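Local coordinates for Plm1 (Streptomyces sp. HK803, PDB 4HXY), which probably reduces a beta-keto group of the growing polyketide chain with NADPH, as the ketoreductase of the first module of phoslactomycin biosynthesis, at residues V190-G195 against D214-L219; R271-A276 against E309-L314. All coordinates share one frame; numbering follows the deposited sequence.

Overall arrangement
Contacts 1 and 2 lie in series along one Rossmann-type domain, their centres about 11 Å apart. Strands 189-193 and 270-275, one from each contact, are neighbours in the parallel sheet, so the two contacts meet directly: Thr193 N lies 2.9 Å from Val274 O, and Thr193 OG1 lies 2.7 Å from His275 ND1, both probable hydrogen bonds. Contact 1 pairs 190-195 with the strand that follows helix 198-210, whereas contact 2 ties 271-276 to the chain leaving helix 290-310. Both reach NADPH at the C-terminal ends of their strands, through Gly194 and Leu219 in contact 1 and through Ala276 in contact 2, at its adenosine and nicotinamide-ribose parts respectively.

Contact 1: residues V190-G195 against D214-L219. With NDP (NADPH dihydro-nicotinamide-adenine-dinucleotide phosphate), chain C.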
loop_
_atom_site.group_PDB
_atom_site.type_symbol
_atom_site.label_atom_id
_atom_site.label_comp_id
_atom_site.label_asym_id
_atom_site.label_seq_id
_atom_site.Cartn_x
_atom_site.Cartn_y
_atom_site.Cartn_z
ATOM N N VAL A 190 -17.564 14.889 9.437
ATOM C CA VAL A 190 -16.410 14.472 8.645
ATOM C C VAL A 190 -15.256 14.288 9.621
ATOM O O VAL A 190 -14.898 15.227 10.340
ATOM C CB VAL A 190 -16.061 15.533 7.595
ATOM C CG1 VAL A 190 -14.865 15.107 6.750
ATOM C CG2 VAL A 190 -17.253 15.768 6.680
ATOM N N LEU A 191 -14.709 13.072 9.667
ATOM C CA LEU A 191 -13.594 12.730 10.547
ATOM C C LEU A 191 -12.322 12.622 9.708
ATOM O O LEU A 191 -12.247 11.805 8.808
ATOM C CB LEU A 191 -13.880 11.419 11.277
ATOM C CG LEU A 191 -12.765 10.844 12.151
ATOM C CD1 LEU A 191 -12.497 11.809 13.310
ATOM C CD2 LEU A 191 -13.151 9.444 12.640
ATOM N N ILE A 192 -11.328 13.438 10.025
ATOM C CA ILE A 192 -10.082 13.447 9.288
ATOM C C ILE A 192 -8.967 13.006 10.236
ATOM O O ILE A 192 -8.569 13.751 11.131
ATOM C CB ILE A 192 -9.787 14.826 8.666
ATOM C CG1 ILE A 192 -10.952 15.299 7.779
ATOM C CG2 ILE A 192 -8.469 14.774 7.879
ATOM C CD1 ILE A 192 -10.837 16.748 7.276
ATOM N N THR A 193 -8.499 11.775 10.076
ATOM C CA THR A 193 -7.418 11.290 10.939
ATOM C C THR A 193 -6.121 11.866 10.381
ATOM O O THR A 193 -5.991 12.081 9.177
ATOM C CB THR A 193 -7.354 9.746 11.022
ATOM O OG1 THR A 193 -6.829 9.247 9.784
ATOM C CG2 THR A 193 -8.755 9.125 11.364
ATOM N N GLY A 194 -5.155 12.154 11.257
ATOM C CA GLY A 194 -4.032 12.984 10.880
ATOM C C GLY A 194 -4.453 14.394 10.470
ATOM O O GLY A 194 -3.772 15.037 9.687
ATOM N N GLY A 195 -5.579 14.854 11.003
ATOM C CA GLY A 195 -6.250 16.067 10.517
ATOM C C GLY A 195 -5.502 17.362 10.810
ATOM O O GLY A 195 -5.717 18.346 10.129
ATOM N N ASP A 214 -21.774 19.458 8.429
ATOM C CA ASP A 214 -22.177 20.029 9.730
ATOM C C ASP A 214 -20.999 20.186 10.694
ATOM O O ASP A 214 -20.928 21.175 11.421
ATOM C CB ASP A 214 -23.231 19.142 10.399
ATOM C CG ASP A 214 -24.599 19.215 9.727
ATOM O OD1 ASP A 214 -24.900 20.238 9.052
ATOM O OD2 ASP A 214 -25.375 18.222 9.869
ATOM N N ARG A 215 -20.090 19.211 10.709
ATOM C CA ARG A 215 -19.002 19.135 11.693
ATOM C C ARG A 215 -17.749 18.570 11.056
ATOM O O ARG A 215 -17.825 17.582 10.340
ATOM C CB ARG A 215 -19.354 18.205 12.836
ATOM C CG ARG A 215 -20.522 18.608 13.636
ATOM C CD ARG A 215 -20.450 17.918 14.966
ATOM N NE ARG A 215 -21.716 18.071 15.673
ATOM C CZ ARG A 215 -21.940 17.607 16.890
ATOM N NH1 ARG A 215 -20.973 16.964 17.547
ATOM N NH2 ARG A 215 -23.130 17.793 17.443
ATOM N N ILE A 216 -16.613 19.191 11.346
ATOM C CA ILE A 216 -15.318 18.701 10.893
ATOM C C ILE A 216 -14.478 18.376 12.122
ATOM O O ILE A 216 -14.249 19.240 12.971
ATOM C CB ILE A 216 -14.620 19.725 9.986
ATOM C CG1 ILE A 216 -15.479 19.998 8.758
ATOM C CG2 ILE A 216 -13.232 19.211 9.554
ATOM C CD1 ILE A 216 -15.042 21.212 7.966
ATOM N N LEU A 217 -14.082 17.117 12.245
ATOM C CA LEU A 217 -13.284 16.650 13.377
ATOM C C LEU A 217 -11.889 16.266 12.886
ATOM O O LEU A 217 -11.742 15.413 11.995
ATOM C CB LEU A 217 -13.943 15.458 14.045
ATOM C CG LEU A 217 -15.299 15.650 14.747
ATOM C CD1 LEU A 217 -15.511 14.494 15.690
ATOM C CD2 LEU A 217 -15.351 16.950 15.523
ATOM N N LEU A 218 -10.880 16.905 13.475
ATOM C CA LEU A 218 -9.483 16.667 13.127
ATOM C C LEU A 218 -8.904 15.805 14.235
ATOM O O LEU A 218 -8.874 16.213 15.406
ATOM C CB LEU A 218 -8.711 17.966 13.023
ATOM C CG LEU A 218 -9.251 19.058 12.112
ATOM C CD1 LEU A 218 -8.285 20.218 12.164
ATOM C CD2 LEU A 218 -9.470 18.585 10.659
ATOM N N LEU A 219 -8.498 14.595 13.890
ATOM C CA LEU A 219 -8.028 13.626 14.896
ATOM C C LEU A 219 -6.534 13.365 14.743
ATOM O O LEU A 219 -6.047 13.082 13.647
ATOM C CB LEU A 219 -8.801 12.314 14.742
ATOM C CG LEU A 219 -8.521 11.187 15.739
ATOM C CD1 LEU A 219 -9.749 10.302 15.923
ATOM C CD2 LEU A 219 -7.340 10.348 15.251
HETATM P PA NDP C . 2.096 14.593 8.557
HETATM O O1A NDP C . 2.087 16.081 8.454
HETATM O O2A NDP C . 3.157 13.943 9.393
HETATM O O5B NDP C . 0.672 14.098 9.082
HETATM C C5B NDP C . 0.534 12.820 9.670
HETATM C C4B NDP C . -0.506 12.912 10.748
HETATM O O4B NDP C . -0.720 11.642 11.331
HETATM C C3B NDP C . -0.102 13.818 11.887
HETATM O O3B NDP C . -1.205 14.709 12.144
HETATM C C2B NDP C . 0.129 12.900 13.066
HETATM O O2B NDP C . -0.189 13.676 14.202
HETATM C C1B NDP C . -0.856 11.784 12.729
HETATM N N9A NDP C . -0.654 10.511 13.409
HETATM C C8A NDP C . 0.461 9.701 13.394
HETATM N N7A NDP C . 0.230 8.625 14.177
HETATM C C5A NDP C . -1.044 8.724 14.678
HETATM C C6A NDP C . -1.812 7.925 15.508
HETATM N N6A NDP C . -1.402 6.773 16.031
HETATM N N1A NDP C . -3.087 8.356 15.830
HETATM C C2A NDP C . -3.598 9.537 15.305
HETATM N N3A NDP C . -2.846 10.340 14.487
HETATM C C4A NDP C . -1.590 9.915 14.183
HETATM O O3 NDP C . 2.195 13.914 7.101
HETATM P PN NDP C . 1.447 14.332 5.767
HETATM O O1N NDP C . 2.501 14.578 4.757
HETATM O O2N NDP C . 0.394 15.347 5.958
HETATM O O5D NDP C . 0.818 12.950 5.267
HETATM C C5D NDP C . -0.420 12.488 5.738
HETATM C C4D NDP C . -0.742 11.181 5.032
HETATM O O4D NDP C . -0.562 11.314 3.632
HETATM C C3D NDP C . 0.168 10.059 5.470
HETATM O O3D NDP C . -0.597 8.924 5.743
HETATM C C2D NDP C . 1.067 9.796 4.280
HETATM O O2D NDP C . 1.513 8.457 4.202
HETATM C C1D NDP C . 0.195 10.237 3.123
HETATM N N1N NDP C . 0.993 10.709 1.983
HETATM C C2N NDP C . 1.663 11.898 2.042
HETATM C C3N NDP C . 2.553 12.299 1.045
HETATM C C7N NDP C . 3.218 13.620 1.076
HETATM O O7N NDP C . 3.892 13.976 -0.071
HETATM N N7N NDP C . 3.245 14.437 2.117
HETATM C C4N NDP C . 2.520 11.558 -0.265
HETATM C C5N NDP C . 1.746 10.282 -0.229
HETATM C C6N NDP C . 1.002 9.921 0.871
HETATM P P2B NDP C . 0.212 13.257 15.694
HETATM O O1X NDP C . -0.171 14.454 16.533
HETATM O O2X NDP C . 1.714 12.955 15.789
HETATM O O3X NDP C . -0.508 12.035 16.091
#
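Ile192 and Leu218 extend side by side from two adjacent parallel strands, pointing the same way, with Ile192 CD1 4.1 Å from Leu218 CD2. The same CD1 lies alongside Ile216 CG2, so one methyl bridges two residues of the neighbouring strand. On the opposite face Leu191 crosses Leu217 obliquely; its CG, anti to the backbone N (chi1 175°), carries CD1 to 4.0 Å from both Leu217 CB and Leu219 CB. Straight backbone bonds set this pairing, among them Leu217 N to Val190 O at 2.8 Å. A type II turn from Ile192 to Gly195 brings Gly195 N to 3.2 Å from Leu219 O, well above that carbonyl's plane. Leu218 CB and both its methyls pack on Gly195, where a CB would strike Leu218 CA. Cutting Leu218 back to alanine is likely to open a gap beside Ile192 CD1 and leave the Gly195 carbonyl less covered. Gly194 CA meets NADPH C4B at 3.5 Å, while Leu219 CD2 touches the adenine at C2A, 3.8 Å away. These strands and helix 198-210 form the first beta-alpha-beta unit of the Rossmann fold: Ile192, Ile216 and Leu218 face that helix, and Leu217 and Leu219 pack against helix 253-265.

Contact 2: residues R271-A276 against E309-L314; sequences RTVVHA and ELLPDL. With NDP (NADPH dihydro-nicotinamide-adenine-dinucleotide phosphate), chain C.
A small apolar cluster with one weak polar contact at its side joins Val273 and Arg271 of strand 270-275 to the loop that leaves helix 290-310 and leads into strand 316-322, the next parallel strand of the Rossmann sheet. Val273 points toward the loop and meets it with one branch: CG2 lies 3.5 Å from Leu311 CD1 and 3.8 Å from Leu314 CD1. Leu311 is the first residue past the helix to leave helical geometry, and its CB points toward the strand. Leu314 reaches over the backbone of Arg271, its CB 3.5 Å and its CD2 3.6 Å from Arg271 O. In one of its two conformers the arginine chain bends at chi2 (-56°) and chi3 (-59°), bringing the guanidinium round to Asp313. There the carbonyl sits at the guanidinium edge, near its plane, and Arg271 NH1 makes a weak hydrogen bond to Asp313 O at 2.7 Å, to be read with caution. Just past the strand's end, Ala276 O accepts a hydrogen bond from the ribose O3D of NADPH at 3.1 Å. In this conformer Arg271 NH2 forms a salt bridge with Asp315, which probably balances most of its charge, and the weak carbonyl bond can add little.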
loop_
_atom_site.group_PDB
_atom_site.type_symbol
_atom_site.label_atom_id
_atom_site.label_comp_id
_atom_site.label_asym_id
_atom_site.label_seq_id
_atom_site.Cartn_x
_atom_site.Cartn_y
_atom_site.Cartn_z
ATOM N N ARG A 271 -20.081 10.366 9.109
ATOM C CA ARG A 271 -20.556 9.979 7.772
ATOM C C ARG A 271 -19.438 9.847 6.739
ATOM O O ARG A 271 -19.598 9.129 5.768
ATOM C CB ARG A 271 -21.604 10.983 7.255
ATOM C CG ARG A 271 -22.827 11.155 8.173
ATOM C CD ARG A 271 -23.517 9.832 8.433
ATOM N NE ARG A 271 -23.968 9.217 7.179
ATOM C CZ ARG A 271 -23.946 7.912 6.911
ATOM N NH1 ARG A 271 -23.478 7.032 7.794
ATOM N NH2 ARG A 271 -24.386 7.486 5.735
ATOM N N THR A 272 -18.316 10.536 6.951
ATOM C CA THR A 272 -17.161 10.467 6.046
ATOM C C THR A 272 -15.907 10.322 6.885
ATOM O O THR A 272 -15.760 10.973 7.930
ATOM C CB THR A 272 -17.050 11.711 5.136
ATOM O OG1 THR A 272 -18.105 11.700 4.168
ATOM C CG2 THR A 272 -15.690 11.775 4.400
ATOM N N VAL A 273 -15.018 9.448 6.430
ATOM C CA VAL A 273 -13.686 9.337 6.996
ATOM C C VAL A 273 -12.655 9.630 5.922
ATOM O O VAL A 273 -12.721 9.076 4.828
ATOM C CB VAL A 273 -13.429 7.933 7.517
ATOM C CG1 VAL A 273 -11.950 7.783 7.874
ATOM C CG2 VAL A 273 -14.324 7.644 8.721
ATOM N N VAL A 274 -11.692 10.483 6.250
ATOM C CA VAL A 274 -10.492 10.639 5.442
ATOM C C VAL A 274 -9.338 10.234 6.351
ATOM O O VAL A 274 -9.126 10.843 7.393
ATOM C CB VAL A 274 -10.277 12.069 4.953
ATOM C CG1 VAL A 274 -8.959 12.143 4.143
ATOM C CG2 VAL A 274 -11.457 12.504 4.095
ATOM N N HIS A 275 -8.639 9.167 5.983
ATOM C CA HIS A 275 -7.610 8.601 6.853
ATOM C C HIS A 275 -6.237 9.027 6.368
ATOM O O HIS A 275 -5.691 8.433 5.441
ATOM C CB HIS A 275 -7.747 7.081 6.882
ATOM C CG HIS A 275 -6.752 6.364 7.740
ATOM N ND1 HIS A 275 -6.533 6.684 9.067
ATOM C CD2 HIS A 275 -5.986 5.277 7.480
ATOM C CE1 HIS A 275 -5.637 5.848 9.569
ATOM N NE2 HIS A 275 -5.314 4.959 8.639
ATOM N N ALA A 276 -5.686 10.054 7.014
ATOM C CA ALA A 276 -4.352 10.563 6.699
ATOM C C ALA A 276 -3.344 10.354 7.830
ATOM O O ALA A 276 -2.192 10.784 7.710
ATOM C CB ALA A 276 -4.424 12.012 6.311
ATOM N N GLU A 309 -13.897 -1.313 10.876
ATOM C CA GLU A 309 -14.716 -2.121 11.773
ATOM C C GLU A 309 -15.797 -1.310 12.505
ATOM O O GLU A 309 -16.971 -1.747 12.603
ATOM C CB GLU A 309 -13.825 -2.852 12.757
ATOM C CG GLU A 309 -14.594 -3.746 13.723
ATOM C CD GLU A 309 -13.750 -4.186 14.886
ATOM O OE1 GLU A 309 -12.506 -4.208 14.746
ATOM O OE2 GLU A 309 -14.337 -4.475 15.963
ATOM N N LEU A 310 -15.421 -0.146 13.007
ATOM C CA LEU A 310 -16.312 0.649 13.858
ATOM C C LEU A 310 -17.309 1.481 13.048
ATOM O O LEU A 310 -18.301 1.989 13.611
ATOM C CB LEU A 310 -15.507 1.580 14.779
ATOM C CG LEU A 310 -14.546 0.938 15.793
ATOM C CD1 LEU A 310 -13.788 2.010 16.606
ATOM C CD2 LEU A 310 -15.267 -0.043 16.699
ATOM N N LEU A 311 -17.059 1.643 11.755
ATOM C CA LEU A 311 -17.879 2.514 10.907
ATOM C C LEU A 311 -18.340 1.788 9.645
ATOM O O LEU A 311 -17.874 2.081 8.549
ATOM C CB LEU A 311 -17.073 3.750 10.532
ATOM C CG LEU A 311 -16.784 4.682 11.699
ATOM C CD1 LEU A 311 -15.790 5.743 11.318
ATOM C CD2 LEU A 311 -18.109 5.316 12.185
ATOM N N PRO A 312 -19.246 0.812 9.786
ATOM C CA PRO A 312 -19.753 0.053 8.627
ATOM C C PRO A 312 -20.634 0.828 7.658
ATOM O O PRO A 312 -20.794 0.381 6.518
ATOM C CB PRO A 312 -20.599 -1.048 9.279
ATOM C CG PRO A 312 -21.019 -0.478 10.594
ATOM C CD PRO A 312 -19.835 0.342 11.054
ATOM N N ASP A 313 -21.198 1.953 8.106
ATOM C CA ASP A 313 -22.159 2.730 7.332
ATOM C C ASP A 313 -21.601 4.141 7.134
ATOM O O ASP A 313 -21.729 4.994 8.015
ATOM C CB ASP A 313 -23.509 2.796 8.073
ATOM C CG ASP A 313 -24.042 1.420 8.459
ATOM O OD1 ASP A 313 -23.941 0.498 7.621
ATOM O OD2 ASP A 313 -24.542 1.252 9.605
ATOM N N LEU A 314 -20.920 4.368 6.022
ATOM C CA LEU A 314 -20.371 5.693 5.703
ATOM C C LEU A 314 -20.718 6.063 4.278
ATOM O O LEU A 314 -20.836 5.181 3.413
ATOM C CB LEU A 314 -18.848 5.707 5.821
ATOM C CG LEU A 314 -18.258 5.424 7.196
ATOM C CD1 LEU A 314 -16.740 5.179 7.096
ATOM C CD2 LEU A 314 -18.590 6.584 8.130
HETATM P PA NDP C . 2.096 14.593 8.557
HETATM O O1A NDP C . 2.087 16.081 8.454
HETATM O O2A NDP C . 3.157 13.943 9.393
HETATM O O5B NDP C . 0.672 14.098 9.082
HETATM C C5B NDP C . 0.534 12.820 9.670
HETATM C C4B NDP C . -0.506 12.912 10.748
HETATM O O4B NDP C . -0.720 11.642 11.331
HETATM C C3B NDP C . -0.102 13.818 11.887
HETATM O O3B NDP C . -1.205 14.709 12.144
HETATM C C2B NDP C . 0.129 12.900 13.066
HETATM O O2B NDP C . -0.189 13.676 14.202
HETATM C C1B NDP C . -0.856 11.784 12.729
HETATM N N9A NDP C . -0.654 10.511 13.409
HETATM C C8A NDP C . 0.461 9.701 13.394
HETATM N N7A NDP C . 0.230 8.625 14.177
HETATM C C5A NDP C . -1.044 8.724 14.678
HETATM C C6A NDP C . -1.812 7.925 15.508
HETATM N N6A NDP C . -1.402 6.773 16.031
HETATM N N1A NDP C . -3.087 8.356 15.830
HETATM C C2A NDP C . -3.598 9.537 15.305
HETATM N N3A NDP C . -2.846 10.340 14.487
HETATM C C4A NDP C . -1.590 9.915 14.183
HETATM O O3 NDP C . 2.195 13.914 7.101
HETATM P PN NDP C . 1.447 14.332 5.767
HETATM O O1N NDP C . 2.501 14.578 4.757
HETATM O O2N NDP C . 0.394 15.347 5.958
HETATM O O5D NDP C . 0.818 12.950 5.267
HETATM C C5D NDP C . -0.420 12.488 5.738
HETATM C C4D NDP C . -0.742 11.181 5.032
HETATM O O4D NDP C . -0.562 11.314 3.632
HETATM C C3D NDP C . 0.168 10.059 5.470
HETATM O O3D NDP C . -0.597 8.924 5.743
HETATM C C2D NDP C . 1.067 9.796 4.280
HETATM O O2D NDP C . 1.513 8.457 4.202
HETATM C C1D NDP C . 0.195 10.237 3.123
HETATM N N1N NDP C . 0.993 10.709 1.983
HETATM C C2N NDP C . 1.663 11.898 2.042
HETATM C C3N NDP C . 2.553 12.299 1.045
HETATM C C7N NDP C . 3.218 13.620 1.076
HETATM O O7N NDP C . 3.892 13.976 -0.071
HETATM N N7N NDP C . 3.245 14.437 2.117
HETATM C C4N NDP C . 2.520 11.558 -0.265
HETATM C C5N NDP C . 1.746 10.282 -0.229
HETATM C C6N NDP C . 1.002 9.921 0.871
HETATM P P2B NDP C . 0.212 13.257 15.694
HETATM O O1X NDP C . -0.171 14.454 16.533
HETATM O O2X NDP C . 1.714 12.955 15.789
HETATM O O3X NDP C . -0.508 12.035 16.091
#